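Local coordinates for protein endostatin (Mus musculus, PDB 1KOE) that inhibits angiogenesis as the C-terminal non-collagenous fragment of the collagen XVIII alpha1 chain and binds heparin, at residues Val34-Ser46 with His160-Phe172. Sequence-based numbering, arbitrary orientation.
Sequences VGLSGTFRAFLSS and HNSYIVLCIENSF
R41 and I168 form a hydrogen-bonded antiparallel pair: R41 N donates to I168 O at 2.9 Å, and I168 N returns a bond to R41 O at 2.8 Å. The pairing runs on at both ends, through N170 N to T39 O and F43 N to L166 O, each at 2.8 Å. F40–E169 and A42–C167 are the non-hydrogen-bonded pairs between, and the N-to-C directions of the two strands lie 141° apart.

Water extends the contact past the backbone bonds. One molecule accepts from G38 N and donates to E169 OE2, another joins T39 N to S171 O, and a third links F43 O with L166 N. The other carboxylate oxygen, E169 OE1, is hydrogen-bonded to H5.

E169 CB lies over one face of the F40 ring, offset toward the rim and 4.3 Å from the centroid, a CH-pi contact. With CG anti to the backbone N (chi1 -162°) and the chain extended beyond, CG and CD each pass F40 CZ at 4.2 Å and OE2 arrives at the G38 water. Carboxylate and ring planes are 13° apart. F43 and L166 lie alongside each other, CB to CB 3.7 Å, while I168 CG2 reaches the F43 ring edge.

Strand 40-42 is one edge of a five-stranded mixed sheet, and 166-169 separates it from strand 4-8; this edge pairing belongs to the endostatin domain, whose family is grouped with the C-type lectins, consistent with a related fold. Helix 19-33 packs against F40 and A42, tied in by the C167–C27 disulfide and the R41–D24 salt bridge.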
loop_
_atom_site.group_PDB
_atom_site.type_symbol
_atom_site.label_atom_id
_atom_site.label_comp_id
_atom_site.label_asym_id
_atom_site.label_seq_id
_atom_site.Cartn_x
_atom_site.Cartn_y
_atom_site.Cartn_z
ATOM N N VAL A 34 -5.799 1.835 17.156
ATOM C CA VAL A 34 -7.135 1.256 17.022
ATOM C C VAL A 34 -7.246 -0.166 17.533
ATOM O O VAL A 34 -8.175 -0.891 17.198
ATOM C CB VAL A 34 -7.682 1.387 15.576
ATOM C CG1 VAL A 34 -7.773 2.856 15.218
ATOM C CG2 VAL A 34 -6.799 0.651 14.567
ATOM N N GLY A 35 -6.254 -0.589 18.291
ATOM C CA GLY A 35 -6.322 -1.911 18.875
ATOM C C GLY A 35 -6.100 -3.108 17.983
ATOM O O GLY A 35 -6.493 -4.215 18.346
ATOM N N LEU A 36 -5.491 -2.912 16.818
ATOM C CA LEU A 36 -5.197 -4.042 15.936
ATOM C C LEU A 36 -3.934 -4.703 16.459
ATOM O O LEU A 36 -2.973 -4.019 16.809
ATOM C CB LEU A 36 -4.986 -3.574 14.509
ATOM C CG LEU A 36 -6.239 -2.967 13.881
ATOM C CD1 LEU A 36 -5.951 -2.548 12.443
ATOM C CD2 LEU A 36 -7.392 -3.979 13.922
ATOM N N SER A 37 -3.931 -6.031 16.513
ATOM C CA SER A 37 -2.794 -6.779 17.055
ATOM C C SER A 37 -1.703 -7.237 16.088
ATOM O O SER A 37 -0.578 -7.526 16.511
ATOM C CB SER A 37 -3.307 -7.993 17.842
ATOM O OG SER A 37 -4.191 -7.589 18.879
ATOM N N GLY A 38 -2.028 -7.347 14.810
ATOM C CA GLY A 38 -1.022 -7.807 13.874
ATOM C C GLY A 38 0.132 -6.849 13.642
ATOM O O GLY A 38 0.122 -5.704 14.118
ATOM N N THR A 39 1.120 -7.328 12.888
ATOM C CA THR A 39 2.295 -6.545 12.525
ATOM C C THR A 39 2.057 -5.936 11.136
ATOM O O THR A 39 2.013 -6.641 10.135
ATOM C CB THR A 39 3.567 -7.425 12.493
ATOM O OG1 THR A 39 3.711 -8.101 13.754
ATOM C CG2 THR A 39 4.811 -6.561 12.235
ATOM N N PHE A 40 1.892 -4.623 11.096
ATOM C CA PHE A 40 1.639 -3.912 9.849
ATOM C C PHE A 40 2.863 -3.197 9.326
ATOM O O PHE A 40 3.523 -2.466 10.069
ATOM C CB PHE A 40 0.530 -2.891 10.050
ATOM C CG PHE A 40 -0.823 -3.509 10.242
ATOM C CD1 PHE A 40 -1.201 -4.011 11.487
ATOM C CD2 PHE A 40 -1.717 -3.594 9.180
ATOM C CE1 PHE A 40 -2.448 -4.584 11.668
ATOM C CE2 PHE A 40 -2.968 -4.166 9.363
ATOM C CZ PHE A 40 -3.330 -4.661 10.609
ATOM N N ARG A 41 3.146 -3.404 8.048
ATOM C CA ARG A 41 4.265 -2.755 7.392
ATOM C C ARG A 41 3.742 -1.945 6.197
ATOM O O ARG A 41 2.670 -2.239 5.666
ATOM C CB ARG A 41 5.288 -3.808 6.965
ATOM C CG ARG A 41 5.949 -4.493 8.168
ATOM C CD ARG A 41 7.345 -4.985 7.874
ATOM N NE ARG A 41 8.179 -3.915 7.340
ATOM C CZ ARG A 41 9.075 -4.078 6.371
ATOM N NH1 ARG A 41 9.252 -5.285 5.831
ATOM N NH2 ARG A 41 9.769 -3.030 5.920
ATOM N N ALA A 42 4.452 -0.887 5.815
ATOM C CA ALA A 42 4.027 -0.064 4.687
ATOM C C ALA A 42 4.091 -0.867 3.391
ATOM O O ALA A 42 5.034 -1.625 3.164
ATOM C CB ALA A 42 4.893 1.188 4.591
ATOM N N PHE A 43 3.050 -0.708 2.571
ATOM C CA PHE A 43 2.891 -1.362 1.266
ATOM C C PHE A 43 3.751 -0.558 0.257
ATOM O O PHE A 43 3.235 0.230 -0.530
ATOM C CB PHE A 43 1.384 -1.293 0.904
ATOM C CG PHE A 43 0.984 -2.054 -0.350
ATOM C CD1 PHE A 43 0.785 -3.440 -0.322
ATOM C CD2 PHE A 43 0.752 -1.374 -1.541
ATOM C CE1 PHE A 43 0.342 -4.138 -1.468
ATOM C CE2 PHE A 43 0.310 -2.058 -2.683
ATOM C CZ PHE A 43 0.103 -3.446 -2.640
ATOM N N LEU A 44 5.066 -0.729 0.317
ATOM C CA LEU A 44 5.969 0.018 -0.550
ATOM C C LEU A 44 7.247 -0.775 -0.772
ATOM O O LEU A 44 7.646 -1.552 0.099
ATOM C CB LEU A 44 6.414 1.319 0.165
ATOM C CG LEU A 44 5.431 2.396 0.644
ATOM C CD1 LEU A 44 6.100 3.379 1.599
ATOM C CD2 LEU A 44 4.861 3.120 -0.563
ATOM N N SER A 45 7.862 -0.627 -1.949
ATOM C CA SER A 45 9.182 -1.224 -2.173
ATOM C C SER A 45 10.159 -0.131 -1.698
ATOM O O SER A 45 9.810 1.054 -1.673
ATOM C CB SER A 45 9.438 -1.492 -3.658
ATOM O OG SER A 45 8.858 -2.709 -4.076
ATOM N N SER A 46 11.368 -0.511 -1.305
ATOM C CA SER A 46 12.363 0.475 -0.883
ATOM C C SER A 46 13.739 -0.041 -1.309
ATOM O O SER A 46 13.837 -1.101 -1.912
ATOM C CB SER A 46 12.289 0.739 0.629
ATOM O OG SER A 46 12.420 -0.463 1.395
ATOM N N HIS A 160 6.031 15.085 -5.281
ATOM C CA HIS A 160 5.401 16.165 -4.558
ATOM C C HIS A 160 3.883 15.927 -4.312
ATOM O O HIS A 160 3.243 16.650 -3.539
ATOM C CB HIS A 160 5.652 17.490 -5.274
ATOM C CG HIS A 160 5.316 18.679 -4.441
ATOM N ND1 HIS A 160 4.130 19.362 -4.570
ATOM C CD2 HIS A 160 5.996 19.276 -3.441
ATOM C CE1 HIS A 160 4.091 20.340 -3.680
ATOM N NE2 HIS A 160 5.214 20.308 -2.984
ATOM N N ASN A 161 3.313 14.938 -4.995
ATOM C CA ASN A 161 1.906 14.591 -4.810
ATOM C C ASN A 161 1.675 13.938 -3.432
ATOM O O ASN A 161 2.534 13.200 -2.935
ATOM C CB ASN A 161 1.475 13.581 -5.883
ATOM C CG ASN A 161 1.209 14.232 -7.231
ATOM O OD1 ASN A 161 0.226 14.937 -7.402
ATOM N ND2 ASN A 161 2.073 13.973 -8.189
ATOM N N SER A 162 0.501 14.189 -2.858
ATOM C CA SER A 162 0.097 13.606 -1.572
ATOM C C SER A 162 -0.913 12.521 -1.922
ATOM O O SER A 162 -2.049 12.824 -2.293
ATOM C CB SER A 162 -0.540 14.656 -0.644
ATOM O OG SER A 162 0.453 15.492 -0.066
ATOM N N TYR A 163 -0.462 11.267 -1.840
ATOM C CA TYR A 163 -1.248 10.091 -2.194
ATOM C C TYR A 163 -1.522 9.183 -0.980
ATOM O O TYR A 163 -0.971 9.365 0.110
ATOM C CB TYR A 163 -0.473 9.270 -3.248
ATOM C CG TYR A 163 -0.440 9.836 -4.661
ATOM C CD1 TYR A 163 -1.343 10.826 -5.073
ATOM C CD2 TYR A 163 0.467 9.343 -5.592
ATOM C CE1 TYR A 163 -1.355 11.297 -6.396
ATOM C CE2 TYR A 163 0.468 9.799 -6.899
ATOM C CZ TYR A 163 -0.444 10.776 -7.293
ATOM O OH TYR A 163 -0.420 11.223 -8.591
ATOM N N ILE A 164 -2.394 8.214 -1.213
ATOM C CA ILE A 164 -2.765 7.219 -0.232
ATOM C C ILE A 164 -1.571 6.283 -0.014
ATOM O O ILE A 164 -0.841 5.951 -0.953
ATOM C CB ILE A 164 -3.932 6.350 -0.770
ATOM C CG1 ILE A 164 -5.155 7.233 -1.045
ATOM C CG2 ILE A 164 -4.271 5.209 0.213
ATOM C CD1 ILE A 164 -6.174 6.587 -1.965
ATOM N N VAL A 165 -1.362 5.893 1.236
ATOM C CA VAL A 165 -0.321 4.941 1.563
ATOM C C VAL A 165 -1.020 3.820 2.314
ATOM O O VAL A 165 -1.805 4.088 3.250
ATOM C CB VAL A 165 0.782 5.565 2.445
ATOM C CG1 VAL A 165 1.778 4.486 2.857
ATOM C CG2 VAL A 165 1.499 6.692 1.665
ATOM N N LEU A 166 -0.761 2.582 1.890
ATOM C CA LEU A 166 -1.354 1.405 2.526
ATOM C C LEU A 166 -0.373 0.674 3.455
ATOM O O LEU A 166 0.858 0.782 3.309
ATOM C CB LEU A 166 -1.845 0.419 1.454
ATOM C CG LEU A 166 -2.826 0.986 0.418
ATOM C CD1 LEU A 166 -3.164 -0.096 -0.601
ATOM C CD2 LEU A 166 -4.075 1.509 1.104
ATOM N N CYS A 167 -0.939 -0.080 4.396
ATOM C CA CYS A 167 -0.182 -0.892 5.347
ATOM C C CYS A 167 -0.753 -2.299 5.224
ATOM O O CYS A 167 -1.979 -2.477 5.146
ATOM C CB CYS A 167 -0.395 -0.422 6.790
ATOM S SG CYS A 167 0.004 1.315 7.101
ATOM N N ILE A 168 0.134 -3.277 5.174
ATOM C CA ILE A 168 -0.261 -4.669 5.056
ATOM C C ILE A 168 0.187 -5.471 6.282
ATOM O O ILE A 168 1.303 -5.295 6.785
ATOM C CB ILE A 168 0.317 -5.318 3.728
ATOM C CG1 ILE A 168 -0.024 -6.819 3.639
ATOM C CG2 ILE A 168 1.842 -5.077 3.606
ATOM C CD1 ILE A 168 -1.478 -7.129 3.336
ATOM N N GLU A 169 -0.722 -6.299 6.792
ATOM C CA GLU A 169 -0.452 -7.196 7.923
ATOM C C GLU A 169 0.502 -8.239 7.337
ATOM O O GLU A 169 0.161 -8.915 6.365
ATOM C CB GLU A 169 -1.762 -7.830 8.350
ATOM C CG GLU A 169 -1.744 -8.427 9.718
ATOM C CD GLU A 169 -3.140 -8.808 10.188
ATOM O OE1 GLU A 169 -4.099 -8.708 9.392
ATOM O OE2 GLU A 169 -3.291 -9.207 11.361
ATOM N N ASN A 170 1.691 -8.380 7.918
ATOM C CA ASN A 170 2.686 -9.263 7.313
ATOM C C ASN A 170 2.623 -10.758 7.561
ATOM O O ASN A 170 3.352 -11.530 6.940
ATOM C CB ASN A 170 4.107 -8.709 7.505
ATOM C CG ASN A 170 4.664 -8.956 8.894
ATOM O OD1 ASN A 170 5.879 -8.844 9.103
ATOM N ND2 ASN A 170 3.798 -9.298 9.852
ATOM N N SER A 171 1.706 -11.160 8.426
ATOM C CA SER A 171 1.504 -12.565 8.732
ATOM C C SER A 171 0.220 -12.693 9.530
ATOM O O SER A 171 -0.215 -11.727 10.154
ATOM C CB SER A 171 2.665 -13.094 9.570
ATOM O OG SER A 171 2.843 -12.285 10.724
ATOM N N PHE A 172 -0.430 -13.845 9.427
ATOM C CA PHE A 172 -1.637 -14.106 10.206
ATOM C C PHE A 172 -1.113 -14.698 11.509
ATOM O O PHE A 172 -1.505 -14.206 12.571
ATOM C CB PHE A 172 -2.565 -15.112 9.507
ATOM O OXT PHE A 172 -0.284 -15.628 11.452
HETATM O O HOH W 1 -4.421 -7.454 13.297
HETATM O O HOH W 2 1.099 -9.943 11.780
HETATM O O HOH W 3 7.919 -7.833 6.721
HETATM O O HOH W 4 1.212 2.203 -0.195
#